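Local coordinates for suppressor protein MPT5 (Saccharomyces cerevisiae, PDB 5BZ1) that binds short sequence elements in the 3'-untranslated regions of target mRNAs through its Pumilio homology domain and so regulates gene expression after transcription, at residues Y97-L102 with D138-H143; N88-S93 with I129-T134; S101-I106 with I145-F150. All blocks are in the same frame, centred on the assembly; numbering follows the deposited sequence.

Contact 1 of 3, residues Y97-L102 with D138-H143; sequences YGTRSL and DLNGNH. With nucleotides of chain B.
On the RNA-binding surface of the Pumilio homology domain, the start of helix 98-107 in repeat 3 meets the turn leading into helix 141-151 of repeat 4, and Thr99 bonds to Asn140 across the seam. The Thr99 hydroxyl OG1 donates to the backbone O of Asn140 at 2.9 Å, from above the carbonyl plane, 48° out of it. With chi1 at -173°, OG1 stands trans to the backbone N, while CG2 lies against Asn140 CB and approaches O4 of U7 of chain B. The same hydroxyl is also bonded to Gln103 NE2. A water joins the two sides again, accepting from Arg100 NE and donating to Asn140 OD1.

Arg100 and His143 extend the contact into the RNA. The guanidinium of Arg100 is sandwiched between bases: U7 N3 of chain B lies over its centre on one face, and U9 of chain B is offset toward the rim of the opposite face. Its NH2 also donates in plane to OP2 of U9 of chain B at 3.0 Å. His143 lays one ring face on C4 of U7 of chain B. Beside it, Asn142 reads the edge of U6 of chain B: OD1 accepts from U6 N3 at 2.7 Å, nearly straight at 178°, while ND2 donates to U6 O2 at 2.8 Å. That ND2 also donates to Asp138 O at 2.8 Å, which, with the two bonds to U6, helps to fix the amide's rotation. Asp138 OD2 caps the turn, accepting from both Asn140 N and Gly141 N.

U7 of chain B is thus held by its faces, between Arg100 and His143, and U6 of chain B by its Watson-Crick edge. The cationic Arg100, bonded to a phosphate as well, probably adds an electrostatic pull on the RNA.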
# COMPACT_ATOMS: atom_id res chain seq x y z
N TYR A 97 12.55 -20.05 4.18
CA TYR A 97 13.98 -19.83 4.07
C TYR A 97 14.30 -19.17 2.73
O TYR A 97 15.15 -18.28 2.65
CB TYR A 97 14.73 -21.16 4.22
CG TYR A 97 14.39 -21.89 5.49
CD1 TYR A 97 14.68 -21.33 6.73
CD2 TYR A 97 13.77 -23.13 5.47
CE1 TYR A 97 14.36 -21.97 7.90
CE2 TYR A 97 13.45 -23.79 6.64
CZ TYR A 97 13.75 -23.21 7.86
OH TYR A 97 13.43 -23.85 9.03
N GLY A 98 13.60 -19.61 1.68
CA GLY A 98 13.80 -19.07 0.35
C GLY A 98 13.59 -17.57 0.25
O GLY A 98 14.36 -16.87 -0.41
N THR A 99 12.55 -17.07 0.92
CA THR A 99 12.24 -15.65 0.88
C THR A 99 13.38 -14.79 1.43
O THR A 99 13.64 -13.70 0.92
CB THR A 99 10.91 -15.31 1.60
OG1 THR A 99 10.57 -13.94 1.39
CG2 THR A 99 11.00 -15.58 3.10
N ARG A 100 14.09 -15.30 2.44
CA ARG A 100 15.21 -14.57 3.02
C ARG A 100 16.37 -14.51 2.03
O ARG A 100 17.01 -13.47 1.85
CB ARG A 100 15.68 -15.23 4.32
CG ARG A 100 14.57 -15.48 5.35
CD ARG A 100 13.98 -14.18 5.90
NE ARG A 100 13.04 -14.44 6.99
CZ ARG A 100 13.17 -13.95 8.22
NH1 ARG A 100 14.18 -13.15 8.52
NH2 ARG A 100 12.27 -14.24 9.15
N SER A 101 16.64 -15.65 1.38
CA SER A 101 17.67 -15.73 0.35
C SER A 101 17.39 -14.78 -0.81
O SER A 101 18.27 -14.03 -1.23
CB SER A 101 17.77 -17.17 -0.18
OG SER A 101 18.13 -18.08 0.84
N LEU A 102 16.16 -14.81 -1.31
CA LEU A 102 15.79 -14.02 -2.49
C LEU A 102 15.77 -12.52 -2.21
O LEU A 102 16.18 -11.72 -3.06
CB LEU A 102 14.45 -14.50 -3.06
CG LEU A 102 14.06 -13.92 -4.42
CD1 LEU A 102 15.24 -14.01 -5.37
CD2 LEU A 102 12.87 -14.66 -5.00
N ASP A 138 0.93 -13.85 0.20
CA ASP A 138 1.59 -14.90 0.98
C ASP A 138 2.44 -14.34 2.12
O ASP A 138 3.14 -13.33 1.97
CB ASP A 138 2.45 -15.79 0.07
CG ASP A 138 3.08 -16.95 0.83
OD1 ASP A 138 2.38 -17.96 1.06
OD2 ASP A 138 4.27 -16.84 1.19
N LEU A 139 2.37 -15.02 3.26
CA LEU A 139 3.11 -14.68 4.47
C LEU A 139 4.60 -14.44 4.20
O LEU A 139 5.20 -13.51 4.75
CB LEU A 139 2.94 -15.81 5.49
CG LEU A 139 3.77 -15.78 6.77
CD1 LEU A 139 3.44 -14.55 7.60
CD2 LEU A 139 3.54 -17.05 7.58
N ASN A 140 5.19 -15.27 3.34
CA ASN A 140 6.61 -15.15 3.00
C ASN A 140 6.83 -14.37 1.71
O ASN A 140 7.74 -13.53 1.62
CB ASN A 140 7.24 -16.53 2.90
CG ASN A 140 7.26 -17.26 4.22
OD1 ASN A 140 7.72 -16.72 5.23
ND2 ASN A 140 6.75 -18.48 4.24
N GLY A 141 6.00 -14.65 0.71
CA GLY A 141 6.16 -14.06 -0.61
C GLY A 141 5.98 -12.55 -0.69
O GLY A 141 6.62 -11.90 -1.52
N ASN A 142 5.12 -11.99 0.16
CA ASN A 142 4.82 -10.57 0.08
C ASN A 142 6.06 -9.71 0.37
O ASN A 142 6.16 -8.58 -0.08
CB ASN A 142 3.65 -10.18 1.00
CG ASN A 142 4.07 -9.97 2.44
OD1 ASN A 142 4.38 -8.85 2.86
ND2 ASN A 142 4.08 -11.04 3.22
N HIS A 143 7.01 -10.28 1.10
CA HIS A 143 8.26 -9.58 1.40
C HIS A 143 9.15 -9.48 0.16
O HIS A 143 9.86 -8.49 -0.04
CB HIS A 143 9.01 -10.26 2.55
CG HIS A 143 8.27 -10.25 3.84
ND1 HIS A 143 8.10 -9.10 4.60
CD2 HIS A 143 7.66 -11.23 4.54
CE1 HIS A 143 7.42 -9.38 5.68
NE2 HIS A 143 7.13 -10.67 5.67
P U B 7 4.97 -13.26 11.51
OP1 U B 7 4.78 -14.66 11.04
OP2 U B 7 4.51 -12.90 12.88
O5' U B 7 6.52 -12.90 11.38
C5' U B 7 7.50 -13.50 12.23
C4' U B 7 8.74 -12.65 12.37
O4' U B 7 9.62 -12.86 11.22
C3' U B 7 8.50 -11.14 12.44
O3' U B 7 9.48 -10.54 13.29
C2' U B 7 8.75 -10.70 11.00
O2' U B 7 9.08 -9.33 10.84
C1' U B 7 9.90 -11.62 10.61
N1 U B 7 10.07 -11.83 9.17
C2 U B 7 11.11 -11.15 8.54
O2 U B 7 11.85 -10.39 9.13
N3 U B 7 11.24 -11.39 7.19
C4 U B 7 10.47 -12.23 6.42
O4 U B 7 10.72 -12.34 5.22
C5 U B 7 9.43 -12.91 7.15
C6 U B 7 9.27 -12.70 8.46
P U B 6 3.21 -7.18 12.90
OP1 U B 6 2.21 -7.39 13.98
OP2 U B 6 4.56 -6.65 13.23
O5' U B 6 3.41 -8.55 12.10
C5' U B 6 2.31 -9.40 11.81
C4' U B 6 2.67 -10.46 10.80
O4' U B 6 2.36 -9.97 9.46
C3' U B 6 4.15 -10.87 10.77
O3' U B 6 4.25 -12.26 10.48
C2' U B 6 4.70 -10.06 9.60
O2' U B 6 5.86 -10.61 9.00
C1' U B 6 3.52 -10.07 8.64
N1 U B 6 3.51 -8.96 7.68
C2 U B 6 3.79 -9.28 6.36
O2 U B 6 4.04 -10.42 6.00
N3 U B 6 3.79 -8.22 5.47
C4 U B 6 3.53 -6.89 5.78
O4 U B 6 3.56 -6.05 4.88
C5 U B 6 3.25 -6.65 7.17
C6 U B 6 3.25 -7.66 8.05
P U B 9 14.24 -14.00 12.65
OP1 U B 9 15.49 -13.30 12.23
OP2 U B 9 12.96 -13.68 11.98
O5' U B 9 14.50 -15.57 12.52
C5' U B 9 13.47 -16.52 12.74
C4' U B 9 13.81 -17.83 12.07
O4' U B 9 13.82 -17.63 10.63
C3' U B 9 15.19 -18.37 12.39
O3' U B 9 15.19 -19.13 13.59
C2' U B 9 15.54 -19.19 11.15
O2' U B 9 14.97 -20.49 11.21
C1' U B 9 14.85 -18.40 10.04
N1 U B 9 15.75 -17.48 9.32
C2 U B 9 16.54 -18.01 8.30
O2 U B 9 16.54 -19.19 8.01
N3 U B 9 17.35 -17.10 7.66
C4 U B 9 17.44 -15.75 7.91
O4 U B 9 18.22 -15.07 7.24
C5 U B 9 16.59 -15.28 8.96
C6 U B 9 15.79 -16.13 9.61
O HOH W 1 10.60 -16.28 6.76

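Contact 2 of 3, residues N88-S93 with I129-T134; sequences NVFQIS and IEQVVT
The ring of Phe90 carries the side chain of Gln131 over one face: CG of Gln131 sits 3.8 Å from the ring centroid and only 14° off the normal, a CH-pi contact. Beyond CG, the terminal amide of Gln131 continues across the same face, its plane 25° from that of the ring, with NE2 reaching Phe90 CD2 at 3.7 Å. At the edge, near the ring plane, the methyl CG2 of Thr134 approaches Phe90 CE1 at 4.0 Å.

Of the ring atoms, CE1 comes closest to helix 129-137. It lies 3.3 Å from the backbone O of Gln131 and 3.6 Å from Gln131 CB, so the ring is pressed against the helix backbone as well as under the glutamine. Phe90 has CG opposite its backbone N (chi1 176°), which directs the ring to helix 129-137. Gln131 runs extended beyond CG, and its aliphatic part and amide together span the ring, the two side chains being roughly perpendicular. Gln131 and Thr134, one turn apart on the same helix, therefore take the ring over a face and at an edge. The contact is mainly dispersive, with some amide-aromatic character, and it lies at the surface, Thr134 being exposed.

Both helices come just before the RNA-facing helix of their repeat, 98-107 and 141-151, and Phe90 bridges repeat 3 to repeat 4. On helix 89-93, Ile92 packs on Leu54 and Ile57 of helix 53-57. From helix 129-137, Val132 packs on helix 158-165, and Val133 reaches helix 169-174 of repeat 5.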
# COMPACT_ATOMS: atom_id res chain seq x y z
N ASN A 88 12.61 -20.41 -10.73
CA ASN A 88 12.03 -20.95 -9.50
C ASN A 88 11.62 -19.92 -8.46
O ASN A 88 11.41 -20.26 -7.30
CB ASN A 88 13.00 -21.94 -8.85
CG ASN A 88 13.57 -22.94 -9.84
OD1 ASN A 88 12.84 -23.78 -10.37
ND2 ASN A 88 14.87 -22.85 -10.09
N VAL A 89 11.50 -18.66 -8.87
CA VAL A 89 11.23 -17.57 -7.93
C VAL A 89 9.93 -17.72 -7.14
O VAL A 89 9.86 -17.28 -6.00
CB VAL A 89 11.29 -16.17 -8.60
CG1 VAL A 89 12.71 -15.83 -9.01
CG2 VAL A 89 10.36 -16.12 -9.82
N PHE A 90 8.91 -18.34 -7.73
CA PHE A 90 7.67 -18.57 -7.01
C PHE A 90 7.88 -19.53 -5.85
O PHE A 90 7.47 -19.26 -4.72
CB PHE A 90 6.56 -19.12 -7.92
CG PHE A 90 5.29 -19.45 -7.17
CD1 PHE A 90 4.42 -18.45 -6.78
CD2 PHE A 90 4.97 -20.77 -6.87
CE1 PHE A 90 3.24 -18.75 -6.08
CE2 PHE A 90 3.80 -21.08 -6.17
CZ PHE A 90 2.94 -20.07 -5.78
N GLN A 91 8.51 -20.67 -6.14
CA GLN A 91 8.80 -21.68 -5.13
C GLN A 91 9.67 -21.11 -4.01
O GLN A 91 9.47 -21.39 -2.83
CB GLN A 91 9.51 -22.87 -5.78
CG GLN A 91 10.09 -23.86 -4.78
CD GLN A 91 10.92 -24.93 -5.46
OE1 GLN A 91 11.22 -24.83 -6.65
NE2 GLN A 91 11.30 -25.95 -4.71
N ILE A 92 10.64 -20.29 -4.41
CA ILE A 92 11.55 -19.67 -3.46
C ILE A 92 10.84 -18.65 -2.57
O ILE A 92 11.05 -18.62 -1.36
CB ILE A 92 12.72 -19.01 -4.20
CG1 ILE A 92 13.58 -20.08 -4.88
CG2 ILE A 92 13.57 -18.20 -3.24
CD1 ILE A 92 14.61 -19.53 -5.86
N SER A 93 9.99 -17.82 -3.18
CA SER A 93 9.34 -16.72 -2.47
C SER A 93 8.34 -17.18 -1.39
O SER A 93 8.19 -16.52 -0.36
CB SER A 93 8.65 -15.78 -3.46
OG SER A 93 9.57 -15.29 -4.41
N ILE A 129 -0.19 -15.52 -13.40
CA ILE A 129 -0.84 -14.38 -12.75
C ILE A 129 -1.41 -14.79 -11.40
O ILE A 129 -1.26 -14.09 -10.40
CB ILE A 129 -1.96 -13.79 -13.63
CG1 ILE A 129 -1.37 -12.96 -14.77
CG2 ILE A 129 -2.91 -12.93 -12.81
CD1 ILE A 129 -2.40 -12.41 -15.73
N GLU A 130 -2.08 -15.94 -11.39
CA GLU A 130 -2.65 -16.51 -10.17
C GLU A 130 -1.56 -16.70 -9.11
O GLU A 130 -1.77 -16.43 -7.93
CB GLU A 130 -3.31 -17.85 -10.50
CG GLU A 130 -4.09 -18.48 -9.35
CD GLU A 130 -4.69 -19.83 -9.73
OE1 GLU A 130 -4.76 -20.14 -10.94
OE2 GLU A 130 -5.09 -20.57 -8.81
N GLN A 131 -0.39 -17.16 -9.55
CA GLN A 131 0.74 -17.35 -8.64
C GLN A 131 1.28 -16.01 -8.11
O GLN A 131 1.68 -15.93 -6.95
CB GLN A 131 1.84 -18.17 -9.31
CG GLN A 131 1.56 -19.68 -9.30
CD GLN A 131 2.57 -20.47 -10.12
OE1 GLN A 131 3.14 -19.95 -11.08
NE2 GLN A 131 2.80 -21.72 -9.73
N VAL A 132 1.26 -14.98 -8.95
CA VAL A 132 1.70 -13.65 -8.51
C VAL A 132 0.77 -13.08 -7.44
O VAL A 132 1.23 -12.51 -6.44
CB VAL A 132 1.80 -12.65 -9.69
CG1 VAL A 132 2.16 -11.26 -9.18
CG2 VAL A 132 2.84 -13.11 -10.70
N VAL A 133 -0.54 -13.24 -7.63
CA VAL A 133 -1.52 -12.83 -6.63
C VAL A 133 -1.23 -13.55 -5.31
O VAL A 133 -1.21 -12.93 -4.24
CB VAL A 133 -2.96 -13.11 -7.09
CG1 VAL A 133 -3.94 -12.92 -5.94
CG2 VAL A 133 -3.34 -12.21 -8.26
N THR A 134 -0.99 -14.85 -5.41
CA THR A 134 -0.62 -15.66 -4.25
C THR A 134 0.62 -15.11 -3.54
O THR A 134 0.63 -15.00 -2.31
CB THR A 134 -0.39 -17.13 -4.66
OG1 THR A 134 -1.65 -17.72 -5.01
CG2 THR A 134 0.24 -17.91 -3.52

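Contact 3 of 3, residues S101-I106 with I145-F150; sequences SLQKII and IQKCIF. With nucleotides of chain B.
This is side-by-side packing of the RNA-facing helices of two successive Pumilio repeats, helix 98-107 of repeat 3 and helix 141-151 of repeat 4. The two segments run almost parallel, 7° apart, with their axes 9.6 Å from each other. Lys147 and Ile106 meet along their flanks: Ile106 CG2 touches Lys147 CG at 3.6 Å, the two side chains running antiparallel alongside one another. At the next residue of the facing helix, Cys148 SG rests against the terminal methyl CD1 of Ile106 at 3.8 Å, so this buried isoleucine spans two residues. The lysine chain starts out extended away from the backbone N (chi1 -174°) and is then bent at both chi2 and chi3. This lays its methylenes over the backbone O of Gln103, 3.8 Å from Lys147 CG, while its ammonium has a long, weak ion pair with Asp107.

Toward the RNA, a glutamine from each helix reaches a uracil. Gln103 NE2 donates to O4 of U7 of chain B at 2.9 Å, and Gln146 NE2 to O4 of U6 of chain B, also at 2.9 Å. Gln146 OE1 is in turn bonded to Lys185, which helps to orient its amide.

Between the helices the packing is largely apolar; the polar chemistry is directed to the bases, where each amide donates to O4, an acceptor where cytosine carries an amino group, consistent with a preference for uracil over cytosine.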
# COMPACT_ATOMS: atom_id res chain seq x y z
N SER A 101 16.64 -15.65 1.38
CA SER A 101 17.67 -15.73 0.35
C SER A 101 17.39 -14.78 -0.81
O SER A 101 18.27 -14.03 -1.23
CB SER A 101 17.77 -17.17 -0.18
OG SER A 101 18.13 -18.08 0.84
N LEU A 102 16.16 -14.81 -1.31
CA LEU A 102 15.79 -14.02 -2.49
C LEU A 102 15.77 -12.52 -2.21
O LEU A 102 16.18 -11.72 -3.06
CB LEU A 102 14.45 -14.50 -3.06
CG LEU A 102 14.06 -13.92 -4.42
CD1 LEU A 102 15.24 -14.01 -5.37
CD2 LEU A 102 12.87 -14.66 -5.00
N GLN A 103 15.31 -12.13 -1.02
CA GLN A 103 15.34 -10.73 -0.61
C GLN A 103 16.77 -10.20 -0.64
O GLN A 103 17.02 -9.08 -1.11
CB GLN A 103 14.76 -10.56 0.79
CG GLN A 103 13.24 -10.69 0.90
CD GLN A 103 12.77 -10.76 2.34
OE1 GLN A 103 13.03 -9.86 3.14
NE2 GLN A 103 12.09 -11.85 2.68
N LYS A 104 17.70 -10.99 -0.13
CA LYS A 104 19.11 -10.60 -0.10
C LYS A 104 19.69 -10.50 -1.51
O LYS A 104 20.42 -9.56 -1.82
CB LYS A 104 19.93 -11.60 0.73
CG LYS A 104 21.38 -11.19 0.93
CD LYS A 104 21.48 -9.81 1.57
CE LYS A 104 22.93 -9.34 1.72
NZ LYS A 104 23.68 -10.11 2.75
N ILE A 105 19.34 -11.46 -2.36
CA ILE A 105 19.79 -11.47 -3.75
C ILE A 105 19.33 -10.22 -4.49
O ILE A 105 20.14 -9.53 -5.12
CB ILE A 105 19.31 -12.74 -4.48
CG1 ILE A 105 20.05 -13.97 -3.94
CG2 ILE A 105 19.55 -12.61 -5.98
CD1 ILE A 105 19.53 -15.29 -4.49
N ILE A 106 18.03 -9.93 -4.41
CA ILE A 106 17.47 -8.71 -4.99
C ILE A 106 18.17 -7.47 -4.43
O ILE A 106 18.48 -6.54 -5.17
CB ILE A 106 15.95 -8.61 -4.72
CG1 ILE A 106 15.20 -9.70 -5.48
CG2 ILE A 106 15.41 -7.23 -5.11
CD1 ILE A 106 13.78 -9.91 -4.99
N ILE A 145 7.92 -9.46 -3.01
CA ILE A 145 7.26 -8.49 -3.88
C ILE A 145 7.60 -7.07 -3.42
O ILE A 145 7.91 -6.20 -4.23
CB ILE A 145 5.73 -8.67 -3.91
CG1 ILE A 145 5.36 -10.07 -4.40
CG2 ILE A 145 5.08 -7.62 -4.80
CD1 ILE A 145 5.90 -10.40 -5.79
N GLN A 146 7.55 -6.84 -2.11
CA GLN A 146 7.87 -5.52 -1.56
C GLN A 146 9.33 -5.14 -1.82
O GLN A 146 9.63 -3.97 -2.08
CB GLN A 146 7.56 -5.46 -0.06
CG GLN A 146 6.07 -5.44 0.28
CD GLN A 146 5.81 -5.24 1.76
OE1 GLN A 146 6.26 -4.27 2.36
NE2 GLN A 146 5.07 -6.17 2.36
N LYS A 147 10.22 -6.12 -1.75
CA LYS A 147 11.63 -5.86 -2.03
C LYS A 147 11.82 -5.43 -3.49
O LYS A 147 12.56 -4.48 -3.76
CB LYS A 147 12.48 -7.09 -1.70
CG LYS A 147 13.98 -6.88 -1.83
CD LYS A 147 14.51 -5.86 -0.82
CE LYS A 147 14.54 -6.42 0.59
NZ LYS A 147 15.24 -5.51 1.55
N CYS A 148 11.14 -6.11 -4.41
CA CYS A 148 11.16 -5.73 -5.82
C CYS A 148 10.67 -4.29 -6.00
O CYS A 148 11.26 -3.50 -6.75
CB CYS A 148 10.26 -6.65 -6.65
SG CYS A 148 10.82 -8.35 -6.80
N ILE A 149 9.60 -3.96 -5.29
CA ILE A 149 8.96 -2.66 -5.40
C ILE A 149 9.89 -1.52 -5.00
O ILE A 149 9.88 -0.45 -5.61
CB ILE A 149 7.65 -2.63 -4.58
CG1 ILE A 149 6.55 -3.43 -5.28
CG2 ILE A 149 7.18 -1.21 -4.34
CD1 ILE A 149 5.28 -3.60 -4.46
N PHE A 150 10.71 -1.75 -3.97
CA PHE A 150 11.61 -0.71 -3.48
C PHE A 150 13.00 -0.71 -4.13
O PHE A 150 13.69 0.30 -4.11
CB PHE A 150 11.73 -0.77 -1.96
CG PHE A 150 10.50 -0.31 -1.24
CD1 PHE A 150 10.15 1.03 -1.21
CD2 PHE A 150 9.68 -1.22 -0.58
CE1 PHE A 150 9.02 1.46 -0.55
CE2 PHE A 150 8.54 -0.80 0.09
CZ PHE A 150 8.21 0.54 0.10
P U B 6 3.21 -7.18 12.90
OP1 U B 6 2.21 -7.39 13.98
OP2 U B 6 4.56 -6.65 13.23
O5' U B 6 3.41 -8.55 12.10
C5' U B 6 2.31 -9.40 11.81
C4' U B 6 2.67 -10.46 10.80
O4' U B 6 2.36 -9.97 9.46
C3' U B 6 4.15 -10.87 10.77
O3' U B 6 4.25 -12.26 10.48
C2' U B 6 4.70 -10.06 9.60
O2' U B 6 5.86 -10.61 9.00
C1' U B 6 3.52 -10.07 8.64
N1 U B 6 3.51 -8.96 7.68
C2 U B 6 3.79 -9.28 6.36
O2 U B 6 4.04 -10.42 6.00
N3 U B 6 3.79 -8.22 5.47
C4 U B 6 3.53 -6.89 5.78
O4 U B 6 3.56 -6.05 4.88
C5 U B 6 3.25 -6.65 7.17
C6 U B 6 3.25 -7.66 8.05
P U B 7 4.97 -13.26 11.51
OP1 U B 7 4.78 -14.66 11.04
OP2 U B 7 4.51 -12.90 12.88
O5' U B 7 6.52 -12.90 11.38
C5' U B 7 7.50 -13.50 12.23
C4' U B 7 8.74 -12.65 12.37
O4' U B 7 9.62 -12.86 11.22
C3' U B 7 8.50 -11.14 12.44
O3' U B 7 9.48 -10.54 13.29
C2' U B 7 8.75 -10.70 11.00
O2' U B 7 9.08 -9.33 10.84
C1' U B 7 9.90 -11.62 10.61
N1 U B 7 10.07 -11.83 9.17
C2 U B 7 11.11 -11.15 8.54
O2 U B 7 11.85 -10.39 9.13
N3 U B 7 11.24 -11.39 7.19
C4 U B 7 10.47 -12.23 6.42
O4 U B 7 10.72 -12.34 5.22
C5 U B 7 9.43 -12.91 7.15
C6 U B 7 9.27 -12.70 8.46

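How the contacts relate
All three contacts join Pumilio repeat 3 to repeat 4, at different depths. Contacts 1 and 3 use the same pair of helices, 98-107 and 141-151, and share Ser101 and Leu102; contact 2 belongs to the helices that precede them, 89-93 and 129-137. Contact 2 is a surface contact made by an aromatic ring and carbon-rich side chains, with no nucleotide taking part. The other two are partly buried and line the RNA: contact 1 is polar, with a direct bond and a water between repeats, while contact 3 is largely apolar between its helices. Contacts 1 and 2 touch where Asn140 CB packs on Ser93 O.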